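Local coordinates for protein aminoglycoside phosphotransferase (Mycobacterium smegmatis, PDB 6EF6) that phosphorylates (S)-1-amino-2-propanol, as the aminopropanol kinase of the aminoacetone utilization microcompartment, at residues A[229-233]-A[234-238]; A[141-144]-A[145-148]; A[283-286]-A[287-291]. One frame throughout, in Å; residues are numbered along the deposited sequence. Where two conformers were deposited one is given.

The three contacts form a chain running from the metal site to the outer part of the fold. Interaction 1 holds the site: Asp231 shares a sodium ion with Asp252, and its side chain is about 4 Å from the bound (2R)-1-methoxypropan-2-amine. Interaction 2 lies beside it, with centres 11 Å apart, and Leu237 O faces Leu142 N at 3.0 Å in a probable hydrogen bond. Interaction 3, centred 12 Å from interaction 2, packs Ser284 O against Gln148 CB at 3.4 Å. Interactions 1 and 3 do not touch, their nearest atoms being about 6 Å apart, so the turn at 141-148 is what lies against both.

Interaction 1: residues A[229-233]-A[234-238]; sequences HADLR and LANLL. With NA (sodium ion), chain D.
Asn236 reaches back over the turn to Asp231, its ND2 donating to the backbone O of Asp231 at 2.8 Å. The bond is nearly straight (168° at the hydrogen) and lies in both the carbonyl plane and the amide plane, which fixes the rotation of the amide. The same ND2 makes a weak bond to Asp231 OD2 at 3.2 Å. In the backbone, Asn236 N donates to Arg233 O (2.9 Å).

The tight side is buried and largely apolar. Leu232 CD2 sits over the centre of the His229 ring, 3.5 Å above its plane, and meets Leu237 CD1 at 4.1 Å. Bonds at both nitrogens hold the ring, ND1 accepting from Asp231 N and NE2 bonded to Ile251 O.

The other side is polar and hydrated. Asp231 OD2 binds sodium at 2.2 Å, alongside three waters and Asp252. Arg233 was modelled in two conformers; in one, its chain bends at chi3 (-80°) and the guanidinium approaches Asp231 side-on, with NE to OD1 at 2.8 Å and NH2 to OD2 at 2.9 Å. Arg310 forms a second salt bridge to OD1. The Asn236 amide lies over one guanidinium face, offset toward the rim, planes 61° apart; NH2 and ND2 are both donors and merely touch. A water links Arg233 NH2, weakly, with Asn236 OD1.

The sequence His-x-Asp-x-x-x-x-Asn beside a metal matches the Brenner motif, which in aminoglycoside phosphotransferases and protein kinases forms the catalytic loop.

Interaction 2: residues A[141-144]-A[145-148]; sequences SLTL and DDFQ
Asp146 and Leu144 carry this contact, the first bonded to Thr143 in both directions across a tight turn, the second packed on Phe147. The carboxylate oxygen OD2 of Asp146 accepts from Thr143 N at 2.9 Å, in a bond of 164° that meets the carboxylate on its anti side. In return Asp146 N donates to Thr143 O, also at 2.9 Å, from above the carbonyl plane. Asp146 CG lies beside its own backbone N (chi1 -57°), which turns the carboxylate back over Thr143. Its other oxygen, OD1, is held by a salt bridge to Arg246, so both ends of the group have partners. Asp146 CB rests on Leu142 CD2 at 3.8 Å.

Leu144 supplies the apolar side. It lies alongside Phe147, both pointing the same way, with Leu144 CD2 at 3.8 Å from Phe147 CE2. Phe147 also stacks on Trp281, while a water bonded to Leu144 O takes a weak bond from Phe147 N.

Thr143 OG1 stands between its backbone N and carbonyl carbon (chi1 71°) and there accepts from Asp145 N at 3.2 Å. On the exposed flank a water joins this hydroxyl to Asp145 OD2.

Residues 143-146 form a type I beta turn overlaid by an ST turn at Thr143. It leads into helix 147-163 with Asp146 at the N-cap position, although the aspartate side chain is spent on the turn and makes no capping bond.

Interaction 3: residues A[283-286]-A[287-291]; sequences ESWV and AGYRS
The hydroxyl of Tyr289, whose ring lies alongside Trp285 one helical turn earlier, is gripped by two groups, hydrogen bonded to both Arg293 NH2 and His158 ND1. Anchored at that end, the phenol ring brings its CD2 to 3.5 Å from Trp285 CH2. The two planes are inclined by only 24°, but they are slid so far apart that the rings barely overlap, with centroids 5.2 Å from each other. Both have CG anti to the backbone N (chi1 -169° for Trp285, -168° for Tyr289), and the matching torsions send both side chains off the helix the same way. Trp285 also packs on Leu150 and Thr154 of helix 147-163 and meets Phe265 edge-to-face.

The backbone linking the two residues is regular helix. Tyr289 N donates to Trp285 O at 2.9 Å in the carbonyl plane, and Arg290 N donates to Val286 O at 2.9 Å. Ala287 N and Gly288 N continue the ladder to Glu283 O and Ser284 O.

On another flank Val286 and Arg290 run alongside each other. Val286 CG1 sits over one face of the guanidinium, displaced toward its rim, and comes to 3.3 Å from Arg290 NH1, a close fit. NH2 forms a salt bridge to Glu300 and bonds to Leu295 O. At the end of the segment Ser291 OG donates to Gly288 O at 2.7 Å, on a carbonyl lone pair.

The contact thus divides its labour: an aromatic pair, tied down by one phenol oxygen, joins this helix to helix 147-163, while the arginine gives its flat face to a methyl and NH2 to Glu300 and Leu295 O, which may help to fix its orientation, although the residue is exposed and also touches a crystal neighbour.

Interaction 1: residues A[229-233]-A[234-238]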
loop_
_atom_site.group_PDB
_atom_site.type_symbol
_atom_site.label_atom_id
_atom_site.label_comp_id
_atom_site.label_asym_id
_atom_site.label_seq_id
_atom_site.Cartn_x
_atom_site.Cartn_y
_atom_site.Cartn_z
ATOM N N HIS A 229 -3.281 -1.996 6.216
ATOM C CA HIS A 229 -2.204 -2.302 5.261
ATOM C C HIS A 229 -1.732 -1.051 4.499
ATOM O O HIS A 229 -0.532 -0.823 4.373
ATOM C CB HIS A 229 -2.696 -3.394 4.326
ATOM C CG HIS A 229 -1.736 -3.805 3.258
ATOM N ND1 HIS A 229 -1.412 -2.990 2.185
ATOM C CD2 HIS A 229 -1.059 -4.971 3.084
ATOM C CE1 HIS A 229 -0.597 -3.664 1.390
ATOM N NE2 HIS A 229 -0.383 -4.870 1.901
ATOM N N ALA A 230 -2.699 -0.242 4.019
ATOM C CA ALA A 230 -2.462 1.076 3.427
ATOM C C ALA A 230 -1.819 1.023 2.057
ATOM O O ALA A 230 -1.479 2.076 1.532
ATOM C CB ALA A 230 -1.724 2.017 4.370
ATOM N N ASP A 231 -1.731 -0.134 1.400
ATOM C CA ASP A 231 -1.292 -0.219 -0.004
ATOM C C ASP A 231 -1.956 -1.399 -0.700
ATOM O O ASP A 231 -1.303 -2.206 -1.379
ATOM C CB ASP A 231 0.230 -0.206 -0.175
ATOM C CG ASP A 231 0.643 0.136 -1.605
ATOM O OD1 ASP A 231 -0.155 0.686 -2.391
ATOM O OD2 ASP A 231 1.792 -0.257 -1.944
ATOM N N LEU A 232 -3.273 -1.493 -0.560
ATOM C CA LEU A 232 -4.047 -2.630 -1.077
ATOM C C LEU A 232 -4.520 -2.406 -2.505
ATOM O O LEU A 232 -5.706 -2.509 -2.852
ATOM C CB LEU A 232 -5.199 -2.927 -0.136
ATOM C CG LEU A 232 -4.794 -3.581 1.194
ATOM C CD1 LEU A 232 -5.985 -3.635 2.166
ATOM C CD2 LEU A 232 -4.205 -4.958 0.979
ATOM N N ARG A 233 -3.530 -2.130 -3.323
ATOM C CA ARG A 233 -3.657 -2.137 -4.778
ATOM C C ARG A 233 -3.797 -3.557 -5.296
ATOM O O ARG A 233 -3.271 -4.498 -4.702
ATOM C CB ARG A 233 -2.370 -1.607 -5.396
ATOM C CG ARG A 233 -2.195 -0.174 -5.169
ATOM C CD ARG A 233 -0.948 0.345 -5.849
ATOM N NE ARG A 233 0.267 0.061 -5.091
ATOM C CZ ARG A 233 1.261 -0.740 -5.485
ATOM N NH1 ARG A 233 1.212 -1.386 -6.642
ATOM N NH2 ARG A 233 2.323 -0.917 -4.696
ATOM N N LEU A 234 -4.468 -3.730 -6.452
ATOM C CA LEU A 234 -4.605 -5.058 -7.025
ATOM C C LEU A 234 -3.253 -5.751 -7.201
ATOM O O LEU A 234 -3.138 -6.958 -7.014
ATOM C CB LEU A 234 -5.336 -4.936 -8.366
ATOM C CG LEU A 234 -6.815 -4.528 -8.332
ATOM C CD1 LEU A 234 -7.241 -3.979 -9.717
ATOM C CD2 LEU A 234 -7.710 -5.657 -7.952
ATOM N N ALA A 235 -2.224 -4.976 -7.583
ATOM C CA ALA A 235 -0.906 -5.539 -7.834
ATOM C C ALA A 235 -0.269 -6.164 -6.604
ATOM O O ALA A 235 0.650 -6.956 -6.757
ATOM C CB ALA A 235 0.027 -4.417 -8.322
ATOM N N ASN A 236 -0.740 -5.820 -5.401
ATOM C CA ASN A 236 -0.194 -6.382 -4.163
ATOM C C ASN A 236 -0.949 -7.615 -3.676
ATOM O O ASN A 236 -0.699 -8.091 -2.550
ATOM C CB ASN A 236 -0.145 -5.307 -3.079
ATOM C CG ASN A 236 1.056 -4.409 -3.235
ATOM O OD1 ASN A 236 2.030 -4.773 -3.900
ATOM N ND2 ASN A 236 1.009 -3.248 -2.654
ATOM N N LEU A 237 -1.852 -8.190 -4.471
ATOM C CA LEU A 237 -2.492 -9.462 -4.147
ATOM C C LEU A 237 -2.091 -10.432 -5.243
ATOM O O LEU A 237 -2.657 -10.433 -6.343
ATOM C CB LEU A 237 -4.011 -9.300 -4.014
ATOM C CG LEU A 237 -4.477 -8.812 -2.621
ATOM C CD1 LEU A 237 -4.105 -7.360 -2.372
ATOM C CD2 LEU A 237 -5.970 -9.026 -2.439
ATOM N N LEU A 238 -1.084 -11.211 -4.932
ATOM C CA LEU A 238 -0.506 -12.166 -5.868
ATOM C C LEU A 238 -1.325 -13.451 -5.905
ATOM O O LEU A 238 -1.854 -13.899 -4.891
ATOM C CB LEU A 238 0.959 -12.507 -5.527
ATOM C CG LEU A 238 1.900 -11.300 -5.572
ATOM C CD1 LEU A 238 3.344 -11.819 -5.495
ATOM C CD2 LEU A 238 1.732 -10.403 -6.784
HETATM NA NA NA D . 3.922 -0.147 -1.350
HETATM O O HOH W 1 4.068 -3.505 -4.106
HETATM O O HOH W 2 3.691 -0.618 0.795
HETATM O O HOH W 3 6.320 -0.662 -1.031
HETATM O O HOH W 4 4.212 1.856 -1.171
#

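Interaction 2: residues A[141-144]-A[145-148]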
loop_
_atom_site.group_PDB
_atom_site.type_symbol
_atom_site.label_atom_id
_atom_site.label_comp_id
_atom_site.label_asym_id
_atom_site.label_seq_id
_atom_site.Cartn_x
_atom_site.Cartn_y
_atom_site.Cartn_z
ATOM N N SER A 141 -1.087 -11.105 -10.485
ATOM C CA SER A 141 -1.868 -10.523 -9.409
ATOM C C SER A 141 -3.344 -10.475 -9.800
ATOM O O SER A 141 -3.734 -10.799 -10.925
ATOM C CB SER A 141 -1.413 -9.082 -9.127
ATOM O OG SER A 141 -1.760 -8.195 -10.199
ATOM N N LEU A 142 -4.186 -10.063 -8.857
ATOM C CA LEU A 142 -5.554 -9.712 -9.210
ATOM C C LEU A 142 -5.573 -8.643 -10.309
ATOM O O LEU A 142 -4.642 -7.850 -10.462
ATOM C CB LEU A 142 -6.265 -9.167 -7.970
ATOM C CG LEU A 142 -6.499 -10.153 -6.817
ATOM C CD1 LEU A 142 -7.349 -9.508 -5.733
ATOM C CD2 LEU A 142 -7.130 -11.468 -7.277
ATOM N N THR A 143 -6.678 -8.607 -11.063
ATOM C CA THR A 143 -6.854 -7.717 -12.207
ATOM C C THR A 143 -8.075 -6.841 -11.974
ATOM O O THR A 143 -8.759 -6.934 -10.954
ATOM C CB THR A 143 -7.040 -8.515 -13.510
ATOM O OG1 THR A 143 -8.331 -9.152 -13.510
ATOM C CG2 THR A 143 -5.929 -9.580 -13.683
ATOM N N LEU A 144 -8.384 -6.029 -12.968
ATOM C CA LEU A 144 -9.560 -5.183 -12.890
ATOM C C LEU A 144 -10.863 -5.969 -12.806
ATOM O O LEU A 144 -11.900 -5.367 -12.518
ATOM C CB LEU A 144 -9.603 -4.215 -14.079
ATOM C CG LEU A 144 -8.413 -3.293 -14.213
ATOM C CD1 LEU A 144 -8.471 -2.496 -15.512
ATOM C CD2 LEU A 144 -8.330 -2.305 -13.074
ATOM N N ASP A 145 -10.841 -7.261 -13.107
ATOM C CA ASP A 145 -11.990 -8.133 -12.944
ATOM C C ASP A 145 -12.192 -8.608 -11.523
ATOM O O ASP A 145 -13.150 -9.359 -11.278
ATOM C CB ASP A 145 -11.836 -9.381 -13.836
ATOM C CG ASP A 145 -11.810 -9.067 -15.349
ATOM O OD1 ASP A 145 -12.413 -8.077 -15.736
ATOM O OD2 ASP A 145 -11.213 -9.850 -16.100
ATOM N N ASP A 146 -11.336 -8.196 -10.594
ATOM C CA ASP A 146 -11.232 -8.806 -9.269
ATOM C C ASP A 146 -11.385 -7.828 -8.117
ATOM O O ASP A 146 -11.017 -8.163 -6.979
ATOM C CB ASP A 146 -9.919 -9.577 -9.122
ATOM C CG ASP A 146 -9.741 -10.635 -10.170
ATOM O OD1 ASP A 146 -10.702 -11.419 -10.379
ATOM O OD2 ASP A 146 -8.635 -10.678 -10.754
ATOM N N PHE A 147 -12.005 -6.683 -8.337
ATOM C CA PHE A 147 -12.254 -5.759 -7.238
ATOM C C PHE A 147 -13.027 -6.403 -6.094
ATOM O O PHE A 147 -12.825 -6.027 -4.930
ATOM C CB PHE A 147 -12.928 -4.461 -7.684
ATOM C CG PHE A 147 -11.962 -3.496 -8.329
ATOM C CD1 PHE A 147 -11.132 -2.728 -7.509
ATOM C CD2 PHE A 147 -11.849 -3.381 -9.693
ATOM C CE1 PHE A 147 -10.216 -1.885 -8.055
ATOM C CE2 PHE A 147 -10.931 -2.493 -10.251
ATOM C CZ PHE A 147 -10.126 -1.744 -9.426
ATOM N N GLN A 148 -13.997 -7.263 -6.383
ATOM C CA GLN A 148 -14.770 -7.890 -5.320
ATOM C C GLN A 148 -13.886 -8.714 -4.403
ATOM O O GLN A 148 -14.062 -8.666 -3.174
ATOM C CB GLN A 148 -15.884 -8.734 -5.930
ATOM C CG GLN A 148 -16.776 -9.334 -4.859
ATOM C CD GLN A 148 -18.008 -10.016 -5.406
ATOM O OE1 GLN A 148 -18.489 -9.734 -6.524
ATOM N NE2 GLN A 148 -18.609 -10.837 -4.608
HETATM O O HOH W 5 -8.738 -11.101 -15.342
HETATM O O HOH W 6 -13.979 -6.042 -10.903
#

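Interaction 3: residues A[283-286]-A[287-291]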
loop_
_atom_site.group_PDB
_atom_site.type_symbol
_atom_site.label_atom_id
_atom_site.label_comp_id
_atom_site.label_asym_id
_atom_site.label_seq_id
_atom_site.Cartn_x
_atom_site.Cartn_y
_atom_site.Cartn_z
ATOM N N GLU A 283 -18.779 -0.672 -6.517
ATOM C CA GLU A 283 -19.878 -1.571 -6.168
ATOM C C GLU A 283 -19.370 -3.006 -6.018
ATOM O O GLU A 283 -19.797 -3.707 -5.106
ATOM C CB GLU A 283 -21.016 -1.508 -7.185
ATOM C CG GLU A 283 -21.724 -0.158 -7.151
ATOM C CD GLU A 283 -23.082 -0.100 -7.880
ATOM O OE1 GLU A 283 -23.745 -1.138 -8.058
ATOM O OE2 GLU A 283 -23.496 1.019 -8.267
ATOM N N SER A 284 -18.429 -3.436 -6.850
ATOM C CA SER A 284 -17.904 -4.788 -6.730
ATOM C C SER A 284 -17.121 -4.935 -5.441
ATOM O O SER A 284 -17.273 -5.918 -4.711
ATOM C CB SER A 284 -17.026 -5.104 -7.943
ATOM O OG SER A 284 -17.763 -5.066 -9.140
ATOM N N TRP A 285 -16.238 -3.965 -5.154
ATOM C CA TRP A 285 -15.444 -4.003 -3.926
ATOM C C TRP A 285 -16.329 -4.020 -2.694
ATOM O O TRP A 285 -16.095 -4.793 -1.782
ATOM C CB TRP A 285 -14.528 -2.770 -3.923
ATOM C CG TRP A 285 -13.436 -2.698 -2.896
ATOM C CD1 TRP A 285 -12.104 -3.040 -3.087
ATOM C CD2 TRP A 285 -13.562 -2.268 -1.538
ATOM N NE1 TRP A 285 -11.382 -2.788 -1.925
ATOM C CE2 TRP A 285 -12.248 -2.319 -0.965
ATOM C CE3 TRP A 285 -14.620 -1.769 -0.761
ATOM C CZ2 TRP A 285 -11.989 -1.898 0.331
ATOM C CZ3 TRP A 285 -14.349 -1.361 0.552
ATOM C CH2 TRP A 285 -13.051 -1.427 1.068
ATOM N N VAL A 286 -17.340 -3.168 -2.673
ATOM C CA VAL A 286 -18.264 -3.121 -1.542
ATOM C C VAL A 286 -19.017 -4.435 -1.345
ATOM O O VAL A 286 -19.239 -4.882 -0.217
ATOM C CB VAL A 286 -19.212 -1.929 -1.710
ATOM C CG1 VAL A 286 -20.395 -2.040 -0.755
ATOM C CG2 VAL A 286 -18.444 -0.608 -1.499
ATOM N N ALA A 287 -19.471 -5.071 -2.443
ATOM C CA ALA A 287 -20.143 -6.363 -2.328
ATOM C C ALA A 287 -19.227 -7.408 -1.707
ATOM O O ALA A 287 -19.640 -8.199 -0.848
ATOM C CB ALA A 287 -20.611 -6.840 -3.708
ATOM N N GLY A 288 -17.946 -7.393 -2.093
ATOM C CA GLY A 288 -16.989 -8.332 -1.502
ATOM C C GLY A 288 -16.719 -8.028 -0.037
ATOM O O GLY A 288 -16.740 -8.921 0.820
ATOM N N TYR A 289 -16.534 -6.750 0.278
ATOM C CA TYR A 289 -16.291 -6.326 1.656
ATOM C C TYR A 289 -17.424 -6.753 2.565
ATOM O O TYR A 289 -17.207 -7.409 3.614
ATOM C CB TYR A 289 -16.108 -4.808 1.688
ATOM C CG TYR A 289 -15.564 -4.311 3.004
ATOM C CD1 TYR A 289 -16.354 -4.194 4.103
ATOM C CD2 TYR A 289 -14.243 -3.948 3.125
ATOM C CE1 TYR A 289 -15.866 -3.720 5.329
ATOM C CE2 TYR A 289 -13.734 -3.510 4.342
ATOM C CZ TYR A 289 -14.555 -3.414 5.412
ATOM O OH TYR A 289 -14.102 -2.961 6.663
ATOM N N ARG A 290 -18.674 -6.444 2.151
ATOM C CA ARG A 290 -19.819 -6.720 2.997
ATOM C C ARG A 290 -20.062 -8.203 3.191
ATOM O O ARG A 290 -20.757 -8.580 4.136
ATOM C CB ARG A 290 -21.072 -6.040 2.405
ATOM C CG ARG A 290 -21.085 -4.540 2.576
ATOM C CD ARG A 290 -22.353 -3.893 1.976
ATOM N NE ARG A 290 -22.402 -2.462 2.327
ATOM C CZ ARG A 290 -22.961 -1.506 1.603
ATOM N NH1 ARG A 290 -23.490 -1.753 0.419
ATOM N NH2 ARG A 290 -22.968 -0.263 2.076
ATOM N N SER A 291 -19.496 -9.071 2.357
ATOM C CA SER A 291 -19.595 -10.510 2.550
ATOM C C SER A 291 -18.869 -10.963 3.817
ATOM O O SER A 291 -19.169 -12.056 4.321
ATOM C CB SER A 291 -19.103 -11.276 1.318
ATOM O OG SER A 291 -17.691 -11.421 1.277
#